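Local coordinates for protein bifunctional endo-1,4-beta-xylanase A (Neocallimastix patriciarum, PDB 2VG9) that catalyses the hydrolysis of internal beta-1,4-xylosidic bonds in xylan, as a family 11 glycoside hydrolase with a beta jelly-roll fold, at residues G89-C94 against D117-V122; R50-A55 against E199-S204; Y137-M142 against Y159-Q164. All blocks are in the same frame, centred on the assembly; numbering follows the deposited sequence.

Contact 1: G89-C94 against D117-V122; sequences GNSRLC and DWVDWV. With CD (cadmium ion), chain B; ACT (acetate ion), chain D.
S91 and V119 exchange two backbone hydrogen bonds, S91 N to V119 O (3.3 Å) and V119 N to S91 O (2.9 Å). L93 and D117 make the next such pair, L93 N to D117 O at 2.7 Å, with R92 and W118 facing each other unbonded between them. This is an antiparallel pairing within the jelly roll: the short strand 117-119 lies along the beginning of strand 89-100, which also pairs with 110-115.

Water 1 links the side chains of N90 and R92 to the W121 main chain, accepting from R92 NE (3.1 Å) and donating to N90 OD1 and W121 O (2.9 Å).

The N90 amide runs alongside the W121 indole with the planes 42° apart, put there by a chi1 of 58° that sets CG between backbone N and carbonyl carbon. R92 NH2 meets the same ring at its edge, near CZ3. An acetate, probably from the crystallisation liquor, lays its methyl over the centre of one indole face and takes a weak hydrogen bond from N90 ND2.

Past the strand end, both carboxylate oxygens of D120 bind cadmium, OD1 at 2.3 Å and OD2 at 2.5 Å; OD2 is also hydrogen-bonded to S86.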
loop_
_atom_site.group_PDB
_atom_site.type_symbol
_atom_site.label_atom_id
_atom_site.label_comp_id
_atom_site.label_asym_id
_atom_site.label_seq_id
_atom_site.Cartn_x
_atom_site.Cartn_y
_atom_site.Cartn_z
ATOM N N GLY A 89 -14.158 4.705 11.978
ATOM C CA GLY A 89 -12.882 4.324 11.388
ATOM C C GLY A 89 -12.998 3.799 9.969
ATOM O O GLY A 89 -14.024 3.962 9.306
ATOM N N ASN A 90 -11.905 3.211 9.482
ATOM C CA ASN A 90 -11.854 2.756 8.106
ATOM C C ASN A 90 -10.656 1.840 7.900
ATOM O O ASN A 90 -9.836 1.633 8.808
ATOM C CB ASN A 90 -11.809 3.959 7.162
ATOM C CG ASN A 90 -10.629 4.874 7.423
ATOM O OD1 ASN A 90 -9.510 4.562 7.038
ATOM N ND2 ASN A 90 -10.894 6.047 8.034
ATOM N N SER A 91 -10.588 1.238 6.728
ATOM C CA SER A 91 -9.441 0.433 6.391
ATOM C C SER A 91 -9.400 0.285 4.877
ATOM O O SER A 91 -10.363 0.628 4.171
ATOM C CB SER A 91 -9.458 -0.927 7.120
ATOM O OG SER A 91 -10.614 -1.663 6.818
ATOM N N ARG A 92 -8.271 -0.205 4.378
ATOM C CA ARG A 92 -8.120 -0.429 2.965
ATOM C C ARG A 92 -7.181 -1.593 2.713
ATOM O O ARG A 92 -6.286 -1.896 3.528
ATOM C CB ARG A 92 -7.556 0.822 2.303
ATOM C CG ARG A 92 -6.086 1.091 2.637
ATOM C CD ARG A 92 -5.646 2.421 2.033
ATOM N NE ARG A 92 -6.215 3.499 2.827
ATOM C CZ ARG A 92 -5.807 4.766 2.820
ATOM N NH1 ARG A 92 -4.811 5.175 2.034
ATOM N NH2 ARG A 92 -6.422 5.635 3.601
ATOM N N LEU A 93 -7.395 -2.235 1.571
ATOM C CA LEU A 93 -6.464 -3.223 1.023
ATOM C C LEU A 93 -5.975 -2.664 -0.324
ATOM O O LEU A 93 -6.782 -2.400 -1.245
ATOM C CB LEU A 93 -7.191 -4.551 0.809
ATOM C CG LEU A 93 -6.439 -5.768 0.264
ATOM C CD1 LEU A 93 -5.376 -6.203 1.239
ATOM C CD2 LEU A 93 -7.466 -6.911 -0.028
ATOM N N CYS A 94 -4.659 -2.483 -0.433
ATOM C CA CYS A 94 -4.101 -1.775 -1.572
ATOM C C CYS A 94 -2.697 -2.221 -1.953
ATOM O O CYS A 94 -1.951 -2.734 -1.126
ATOM C CB CYS A 94 -4.111 -0.251 -1.305
ATOM S SG CYS A 94 -3.085 0.268 0.096
ATOM N N ASP A 117 -9.822 -2.488 -2.333
ATOM C CA ASP A 117 -10.962 -2.644 -1.445
ATOM C C ASP A 117 -10.693 -1.741 -0.239
ATOM O O ASP A 117 -9.519 -1.381 0.054
ATOM C CB ASP A 117 -11.123 -4.120 -1.016
ATOM C CG ASP A 117 -12.545 -4.462 -0.512
ATOM O OD1 ASP A 117 -13.409 -3.589 -0.393
ATOM O OD2 ASP A 117 -12.796 -5.638 -0.210
ATOM N N TRP A 118 -11.789 -1.282 0.380
ATOM C CA TRP A 118 -11.740 -0.385 1.523
ATOM C C TRP A 118 -13.068 -0.497 2.268
ATOM O O TRP A 118 -14.088 -0.932 1.703
ATOM C CB TRP A 118 -11.519 1.087 1.126
ATOM C CG TRP A 118 -12.513 1.600 0.091
ATOM C CD1 TRP A 118 -12.371 1.558 -1.274
ATOM C CD2 TRP A 118 -13.808 2.188 0.348
ATOM N NE1 TRP A 118 -13.487 2.098 -1.884
ATOM C CE2 TRP A 118 -14.378 2.502 -0.905
ATOM C CE3 TRP A 118 -14.528 2.491 1.523
ATOM C CZ2 TRP A 118 -15.668 3.094 -1.028
ATOM C CZ3 TRP A 118 -15.828 3.082 1.402
ATOM C CH2 TRP A 118 -16.373 3.360 0.123
ATOM N N VAL A 119 -13.064 -0.068 3.519
ATOM C CA VAL A 119 -14.288 -0.088 4.303
ATOM C C VAL A 119 -14.506 1.273 4.957
ATOM O O VAL A 119 -13.559 1.855 5.513
ATOM C CB VAL A 119 -14.307 -1.225 5.339
ATOM C CG1 VAL A 119 -15.622 -1.180 6.190
ATOM C CG2 VAL A 119 -14.135 -2.606 4.626
ATOM N N ASP A 120 -15.747 1.783 4.795
ATOM C CA ASP A 120 -16.282 3.016 5.432
ATOM C C ASP A 120 -15.771 4.327 4.844
ATOM O O ASP A 120 -16.507 5.310 4.765
ATOM C CB ASP A 120 -16.061 3.039 6.954
ATOM C CG ASP A 120 -16.898 2.023 7.688
ATOM O OD1 ASP A 120 -17.966 1.626 7.207
ATOM O OD2 ASP A 120 -16.474 1.596 8.767
ATOM N N TRP A 121 -14.507 4.354 4.449
ATOM C CA TRP A 121 -13.904 5.594 3.944
ATOM C C TRP A 121 -12.671 5.291 3.130
ATOM O O TRP A 121 -11.889 4.396 3.466
ATOM C CB TRP A 121 -13.512 6.521 5.111
ATOM C CG TRP A 121 -12.946 7.862 4.701
ATOM C CD1 TRP A 121 -13.656 9.018 4.439
ATOM C CD2 TRP A 121 -11.565 8.201 4.543
ATOM N NE1 TRP A 121 -12.792 10.038 4.123
ATOM C CE2 TRP A 121 -11.505 9.563 4.174
ATOM C CE3 TRP A 121 -10.364 7.480 4.675
ATOM C CZ2 TRP A 121 -10.296 10.217 3.935
ATOM C CZ3 TRP A 121 -9.166 8.132 4.429
ATOM C CH2 TRP A 121 -9.142 9.484 4.059
ATOM N N VAL A 122 -12.490 6.071 2.074
ATOM C CA VAL A 122 -11.298 5.978 1.218
ATOM C C VAL A 122 -10.981 7.430 0.846
ATOM O O VAL A 122 -11.908 8.253 0.820
ATOM C CB VAL A 122 -11.601 5.086 -0.031
ATOM C CG1 VAL A 122 -12.637 5.757 -0.963
ATOM C CG2 VAL A 122 -10.339 4.719 -0.820
HETATM CD CD CD B . -18.485 0.137 8.853
HETATM C C ACT D . -10.379 10.119 8.198
HETATM O O ACT D . -9.817 11.244 8.071
HETATM O OXT ACT D . -9.616 9.124 8.292
HETATM C CH3 ACT D . -11.874 9.964 8.232
HETATM O O HOH W 1 -9.075 3.902 3.862
HETATM O O HOH W 2 -17.193 -1.659 9.902
#

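Contact 2: R50-A55 against E199-S204; sequences RGNFLA and EGWQSS
The guanidinium of R50 turns its face to the edge of the W201 indole. The outer end of the indole points at the guanidinium, with W201 CH2 over the centre of its face, 3.7 Å from R50 CZ, and the two planes stand 76° apart. A bend at chi3 (71°) folds the arginine back so that its flat group is presented to the ring. The main chain of the same residue covers the indole as well: R50 C lies over the rim of one face, and R50 CA is 3.6 Å from W201 CH2. Q202 CG sits against that same face of the ring, so the indole is bordered both by its own neighbour in sequence and by the facing loop.

N52 comes at the indole from its edge. Its CG lies in the ring plane, 3.6 Å from W201 CE3, and its amide is turned nearly at right angles to the ring.

These side chains stand on an antiparallel pairing of the jelly-roll sheet, where the start of strand 52-60 runs against the end of strand 190-200. F53 and G200 are the hydrogen-bonded pair, with F53 N to G200 O and G200 N to F53 O both 2.9 Å. The chain then turns a corner at W201 and Q202 and passes into the other sheet, and Q202 N to G51 O (2.7 Å) holds the turn to the opposite segment.

L54 and E199 lie on the same side of the sheet as N52 and W201, L54 CB being 4.1 Å from E199 CB; E199 OE2 is hydrogen-bonded to N197. F53 leaves from the reverse side and stacks on W44 of strand 40-45 in the second sheet. G200 has no side chain there, and S203 OG comes close on that side, hydrogen-bonded to N90 O and W44 NE1.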
loop_
_atom_site.group_PDB
_atom_site.type_symbol
_atom_site.label_atom_id
_atom_site.label_comp_id
_atom_site.label_asym_id
_atom_site.label_seq_id
_atom_site.Cartn_x
_atom_site.Cartn_y
_atom_site.Cartn_z
ATOM N N ARG A 50 -7.749 7.760 17.336
ATOM C CA ARG A 50 -6.449 7.781 16.668
ATOM C C ARG A 50 -5.722 6.433 16.556
ATOM O O ARG A 50 -4.511 6.403 16.259
ATOM C CB ARG A 50 -5.528 8.873 17.247
ATOM C CG ARG A 50 -6.118 10.289 17.066
ATOM C CD ARG A 50 -5.077 11.397 17.169
ATOM N NE ARG A 50 -4.160 11.445 16.018
ATOM C CZ ARG A 50 -4.405 12.045 14.850
ATOM N NH1 ARG A 50 -5.580 12.648 14.613
ATOM N NH2 ARG A 50 -3.474 12.024 13.900
ATOM N N GLY A 51 -6.450 5.327 16.763
ATOM C CA GLY A 51 -5.893 3.994 16.495
ATOM C C GLY A 51 -5.441 3.885 15.048
ATOM O O GLY A 51 -6.185 4.247 14.121
ATOM N N ASN A 52 -4.229 3.374 14.843
ATOM C CA ASN A 52 -3.631 3.276 13.513
ATOM C C ASN A 52 -2.789 1.995 13.387
ATOM O O ASN A 52 -1.978 1.681 14.278
ATOM C CB ASN A 52 -2.806 4.552 13.209
ATOM C CG ASN A 52 -2.549 4.765 11.726
ATOM O OD1 ASN A 52 -3.049 4.024 10.869
ATOM N ND2 ASN A 52 -1.771 5.810 11.409
ATOM N N PHE A 53 -3.005 1.245 12.304
ATOM C CA PHE A 53 -2.381 -0.076 12.094
ATOM C C PHE A 53 -2.027 -0.245 10.631
ATOM O O PHE A 53 -2.790 0.188 9.739
ATOM C CB PHE A 53 -3.359 -1.211 12.486
ATOM C CG PHE A 53 -2.830 -2.606 12.253
ATOM C CD1 PHE A 53 -2.016 -3.225 13.204
ATOM C CD2 PHE A 53 -3.151 -3.312 11.092
ATOM C CE1 PHE A 53 -1.538 -4.517 13.000
ATOM C CE2 PHE A 53 -2.665 -4.612 10.872
ATOM C CZ PHE A 53 -1.864 -5.214 11.844
ATOM N N LEU A 54 -0.901 -0.918 10.370
ATOM C CA LEU A 54 -0.592 -1.332 8.999
ATOM C C LEU A 54 0.113 -2.681 9.000
ATOM O O LEU A 54 0.864 -2.988 9.935
ATOM C CB LEU A 54 0.255 -0.263 8.289
ATOM C CG LEU A 54 1.685 0.003 8.759
ATOM C CD1 LEU A 54 2.738 -0.919 8.070
ATOM C CD2 LEU A 54 2.043 1.507 8.553
ATOM N N ALA A 55 -0.148 -3.481 7.960
ATOM C CA ALA A 55 0.611 -4.728 7.680
ATOM C C ALA A 55 0.798 -4.889 6.173
ATOM O O ALA A 55 -0.171 -4.840 5.388
ATOM C CB ALA A 55 -0.083 -5.976 8.276
ATOM N N GLU A 199 -4.259 -1.629 5.781
ATOM C CA GLU A 199 -4.174 -0.641 6.870
ATOM C C GLU A 199 -5.545 -0.286 7.449
ATOM O O GLU A 199 -6.570 -0.404 6.750
ATOM C CB GLU A 199 -3.371 0.612 6.475
ATOM C CG GLU A 199 -3.865 1.340 5.216
ATOM C CD GLU A 199 -2.895 2.439 4.738
ATOM O OE1 GLU A 199 -3.281 3.627 4.720
ATOM O OE2 GLU A 199 -1.731 2.140 4.426
ATOM N N GLY A 200 -5.544 0.166 8.707
ATOM C CA GLY A 200 -6.753 0.477 9.437
ATOM C C GLY A 200 -6.580 1.697 10.330
ATOM O O GLY A 200 -5.562 1.824 11.030
ATOM N N TRP A 201 -7.567 2.592 10.284
ATOM C CA TRP A 201 -7.625 3.771 11.126
ATOM C C TRP A 201 -8.871 3.676 11.997
ATOM O O TRP A 201 -9.989 3.564 11.462
ATOM C CB TRP A 201 -7.711 5.021 10.271
ATOM C CG TRP A 201 -7.916 6.299 11.058
ATOM C CD1 TRP A 201 -9.082 7.033 11.184
ATOM C CD2 TRP A 201 -6.918 7.012 11.789
ATOM N NE1 TRP A 201 -8.860 8.147 11.967
ATOM C CE2 TRP A 201 -7.538 8.166 12.336
ATOM C CE3 TRP A 201 -5.548 6.810 12.007
ATOM C CZ2 TRP A 201 -6.842 9.080 13.123
ATOM C CZ3 TRP A 201 -4.855 7.727 12.782
ATOM C CH2 TRP A 201 -5.504 8.854 13.328
ATOM N N GLN A 202 -8.688 3.684 13.319
ATOM C CA GLN A 202 -9.823 3.623 14.264
ATOM C C GLN A 202 -10.760 2.445 13.905
ATOM O O GLN A 202 -11.984 2.548 13.951
ATOM C CB GLN A 202 -10.570 4.982 14.336
ATOM C CG GLN A 202 -9.690 6.121 14.880
ATOM C CD GLN A 202 -10.366 7.494 14.925
ATOM O OE1 GLN A 202 -11.515 7.691 14.461
ATOM N NE2 GLN A 202 -9.649 8.465 15.465
ATOM N N SER A 203 -10.161 1.316 13.559
ATOM C CA SER A 203 -10.901 0.118 13.182
ATOM C C SER A 203 -10.230 -1.143 13.694
ATOM O O SER A 203 -9.093 -1.101 14.189
ATOM C CB SER A 203 -11.041 0.020 11.640
ATOM O OG SER A 203 -9.766 -0.147 11.031
ATOM N N SER A 204 -10.942 -2.257 13.547
ATOM C CA SER A 204 -10.414 -3.598 13.768
ATOM C C SER A 204 -10.777 -4.456 12.571
ATOM O O SER A 204 -11.799 -4.216 11.926
ATOM C CB SER A 204 -11.024 -4.178 15.049
ATOM O OG SER A 204 -10.689 -3.317 16.136
#

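Contact 3: Y137-M142 against Y159-Q164; sequences YKIFQM and YFSVRQ
R163 carries its CG anti to the backbone N (chi1 -164°) and stays extended as far as NE, which lays the chain across the ring of Y137 and brings the guanidinium to its hydroxyl. R163 CG sits over the ring face, 4.1 Å from the centroid, in a CH-pi contact. Beyond it, R163 NH1 donates to Y137 OH at 2.9 Å, with the oxygen in the guanidinium plane. The hydroxyl is also hydrogen-bonded to E116 OE2, so two partners fix the far end of the ring.

On the other side of the sheet, F140 has CG between its backbone N and carbonyl carbon (chi1 53°), which swings its ring over toward F160. The two rings are nearly parallel, planes 16° apart, but slid so far that they hardly overlap; what covers the F140 face is F160 CB, 3.6 Å from the centroid. V162 CG2 packs against F140 CE2 at 3.7 Å. M142 brings SD to 5.0 Å from the F160 centroid, an oblique Met-aromatic contact, and the ring of Y113 from strand 110-115 meets F160 in a nearly parallel plane.

Q141 CB lies 3.6 Å from Y159 CD1, on the side of the sheet that also carries Y137. There I139 CG2 comes within 3.4 Å of S161 OG, and both residues are near helix 174-182, I139 touching W181 and S161 touching H177.

The backbones join through two hydrogen-bonded pairs, K138 with V162 and F140 with F160; V162 N to K138 O is 2.8 Å. Strands 135-145 and 153-163 are thus the antiparallel arms of one excursion of the chain, and in family 11 xylanases such a pair leads out to the thumb loop that overhangs the xylan-binding cleft, which is probably its place here too.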
loop_
_atom_site.group_PDB
_atom_site.type_symbol
_atom_site.label_atom_id
_atom_site.label_comp_id
_atom_site.label_asym_id
_atom_site.label_seq_id
_atom_site.Cartn_x
_atom_site.Cartn_y
_atom_site.Cartn_z
ATOM N N TYR A 137 -10.853 2.733 -12.573
ATOM C CA TYR A 137 -10.137 3.266 -11.421
ATOM C C TYR A 137 -10.218 4.773 -11.573
ATOM O O TYR A 137 -10.161 5.295 -12.687
ATOM C CB TYR A 137 -8.654 2.867 -11.423
ATOM C CG TYR A 137 -8.370 1.428 -11.042
ATOM C CD1 TYR A 137 -7.941 1.098 -9.747
ATOM C CD2 TYR A 137 -8.541 0.390 -11.969
ATOM C CE1 TYR A 137 -7.650 -0.232 -9.416
ATOM C CE2 TYR A 137 -8.288 -0.953 -11.610
ATOM C CZ TYR A 137 -7.854 -1.251 -10.355
ATOM O OH TYR A 137 -7.592 -2.576 -9.993
ATOM N N LYS A 138 -10.335 5.460 -10.447
ATOM C CA LYS A 138 -10.239 6.903 -10.386
ATOM C C LYS A 138 -8.837 7.244 -9.938
ATOM O O LYS A 138 -8.365 6.750 -8.888
ATOM C CB LYS A 138 -11.220 7.409 -9.345
ATOM C CG LYS A 138 -11.203 8.920 -9.191
ATOM C CD LYS A 138 -12.245 9.397 -8.202
ATOM C CE LYS A 138 -12.209 10.933 -8.158
ATOM N NZ LYS A 138 -13.378 11.451 -7.419
ATOM N N ILE A 139 -8.175 8.105 -10.705
ATOM C CA ILE A 139 -6.849 8.548 -10.351
ATOM C C ILE A 139 -6.832 10.019 -9.897
ATOM O O ILE A 139 -7.562 10.893 -10.444
ATOM C CB ILE A 139 -5.834 8.256 -11.469
ATOM C CG1 ILE A 139 -6.122 9.103 -12.730
ATOM C CG2 ILE A 139 -5.796 6.727 -11.786
ATOM C CD1 ILE A 139 -5.028 9.064 -13.837
ATOM N N PHE A 140 -6.021 10.289 -8.883
ATOM C CA PHE A 140 -5.857 11.636 -8.383
ATOM C C PHE A 140 -4.594 11.675 -7.562
ATOM O O PHE A 140 -4.074 10.621 -7.130
ATOM C CB PHE A 140 -7.081 12.106 -7.544
ATOM C CG PHE A 140 -7.467 11.158 -6.422
ATOM C CD1 PHE A 140 -6.932 11.321 -5.140
ATOM C CD2 PHE A 140 -8.342 10.098 -6.651
ATOM C CE1 PHE A 140 -7.271 10.457 -4.092
ATOM C CE2 PHE A 140 -8.686 9.198 -5.590
ATOM C CZ PHE A 140 -8.147 9.375 -4.318
ATOM N N GLN A 141 -4.092 12.892 -7.350
ATOM C CA GLN A 141 -2.949 13.086 -6.474
ATOM C C GLN A 141 -3.290 14.127 -5.425
ATOM O O GLN A 141 -4.244 14.889 -5.592
ATOM C CB GLN A 141 -1.659 13.429 -7.253
ATOM C CG GLN A 141 -1.768 14.604 -8.240
ATOM C CD GLN A 141 -1.505 15.934 -7.582
ATOM O OE1 GLN A 141 -0.673 16.030 -6.698
ATOM N NE2 GLN A 141 -2.226 16.976 -8.011
ATOM N N MET A 142 -2.552 14.119 -4.322
ATOM C CA MET A 142 -2.768 15.108 -3.253
ATOM C C MET A 142 -1.522 15.308 -2.414
ATOM O O MET A 142 -0.666 14.442 -2.374
ATOM C CB MET A 142 -4.000 14.771 -2.392
ATOM C CG MET A 142 -3.916 13.608 -1.405
ATOM S SD MET A 142 -5.608 13.079 -0.908
ATOM C CE MET A 142 -6.347 14.655 -0.487
ATOM N N TYR A 159 0.016 9.499 -4.742
ATOM C CA TYR A 159 -0.726 9.174 -5.967
ATOM C C TYR A 159 -1.674 8.031 -5.642
ATOM O O TYR A 159 -1.313 7.106 -4.926
ATOM C CB TYR A 159 0.187 8.778 -7.146
ATOM C CG TYR A 159 1.154 9.822 -7.622
ATOM C CD1 TYR A 159 1.075 11.153 -7.170
ATOM C CD2 TYR A 159 2.122 9.500 -8.569
ATOM C CE1 TYR A 159 1.982 12.131 -7.612
ATOM C CE2 TYR A 159 3.033 10.465 -9.023
ATOM C CZ TYR A 159 2.954 11.777 -8.538
ATOM O OH TYR A 159 3.862 12.710 -8.998
ATOM N N PHE A 160 -2.866 8.109 -6.212
ATOM C CA PHE A 160 -3.963 7.153 -5.987
ATOM C C PHE A 160 -4.574 6.688 -7.264
ATOM O O PHE A 160 -4.794 7.495 -8.162
ATOM C CB PHE A 160 -5.122 7.821 -5.192
ATOM C CG PHE A 160 -4.754 8.159 -3.760
ATOM C CD1 PHE A 160 -4.959 7.215 -2.745
ATOM C CD2 PHE A 160 -4.191 9.428 -3.435
ATOM C CE1 PHE A 160 -4.601 7.503 -1.399
ATOM C CE2 PHE A 160 -3.857 9.735 -2.108
ATOM C CZ PHE A 160 -4.051 8.770 -1.089
ATOM N N SER A 161 -4.858 5.382 -7.302
ATOM C CA SER A 161 -5.839 4.753 -8.174
ATOM C C SER A 161 -6.816 4.060 -7.234
ATOM O O SER A 161 -6.436 3.176 -6.462
ATOM C CB SER A 161 -5.199 3.642 -9.000
ATOM O OG SER A 161 -4.440 4.138 -10.073
ATOM N N VAL A 162 -8.089 4.413 -7.330
ATOM C CA VAL A 162 -9.066 3.768 -6.484
ATOM C C VAL A 162 -9.981 2.934 -7.364
ATOM O O VAL A 162 -10.671 3.481 -8.236
ATOM C CB VAL A 162 -9.857 4.819 -5.666
ATOM C CG1 VAL A 162 -10.977 4.141 -4.826
ATOM C CG2 VAL A 162 -8.875 5.630 -4.804
ATOM N N ARG A 163 -9.974 1.619 -7.156
ATOM C CA ARG A 163 -10.848 0.706 -7.916
ATOM C C ARG A 163 -12.319 0.979 -7.600
ATOM O O ARG A 163 -12.719 1.015 -6.420
ATOM C CB ARG A 163 -10.544 -0.764 -7.582
ATOM C CG ARG A 163 -11.141 -1.722 -8.597
ATOM C CD ARG A 163 -10.792 -3.192 -8.306
ATOM N NE ARG A 163 -11.517 -4.125 -9.200
ATOM C CZ ARG A 163 -11.057 -4.518 -10.387
ATOM N NH1 ARG A 163 -9.876 -4.097 -10.808
ATOM N NH2 ARG A 163 -11.733 -5.385 -11.131
ATOM N N GLN A 164 -13.117 1.161 -8.657
ATOM C CA GLN A 164 -14.529 1.506 -8.498
ATOM C C GLN A 164 -15.376 0.316 -8.010
ATOM O O GLN A 164 -16.305 0.502 -7.215
ATOM C CB GLN A 164 -15.090 2.178 -9.766
ATOM C CG GLN A 164 -14.341 3.507 -10.079
ATOM C CD GLN A 164 -14.397 4.477 -8.903
ATOM O OE1 GLN A 164 -13.417 4.679 -8.171
ATOM N NE2 GLN A 164 -15.550 5.036 -8.687
#

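How the contacts relate
All three contacts reach the same large sheet, though contact 2 also turns the corner into the second one. Contact 1 touches both of the others. Its centre is about 10 Å from that of contact 2, and the join includes a probable hydrogen bond from N90 N to W201 O (2.8 Å) and packing of S91 CB on E199 O (3.0 Å). Contact 3 lies about 13 Å from contact 1, centre to centre; R92 NH1 packs on F160 CE1 (4.2 Å) where they meet, probably along the concave side that forms the xylan-binding cleft, as in other family 11 xylanases. Contacts 2 and 3 stay about 7 Å apart at their nearest atoms. The acetate is next to both W121 and W201.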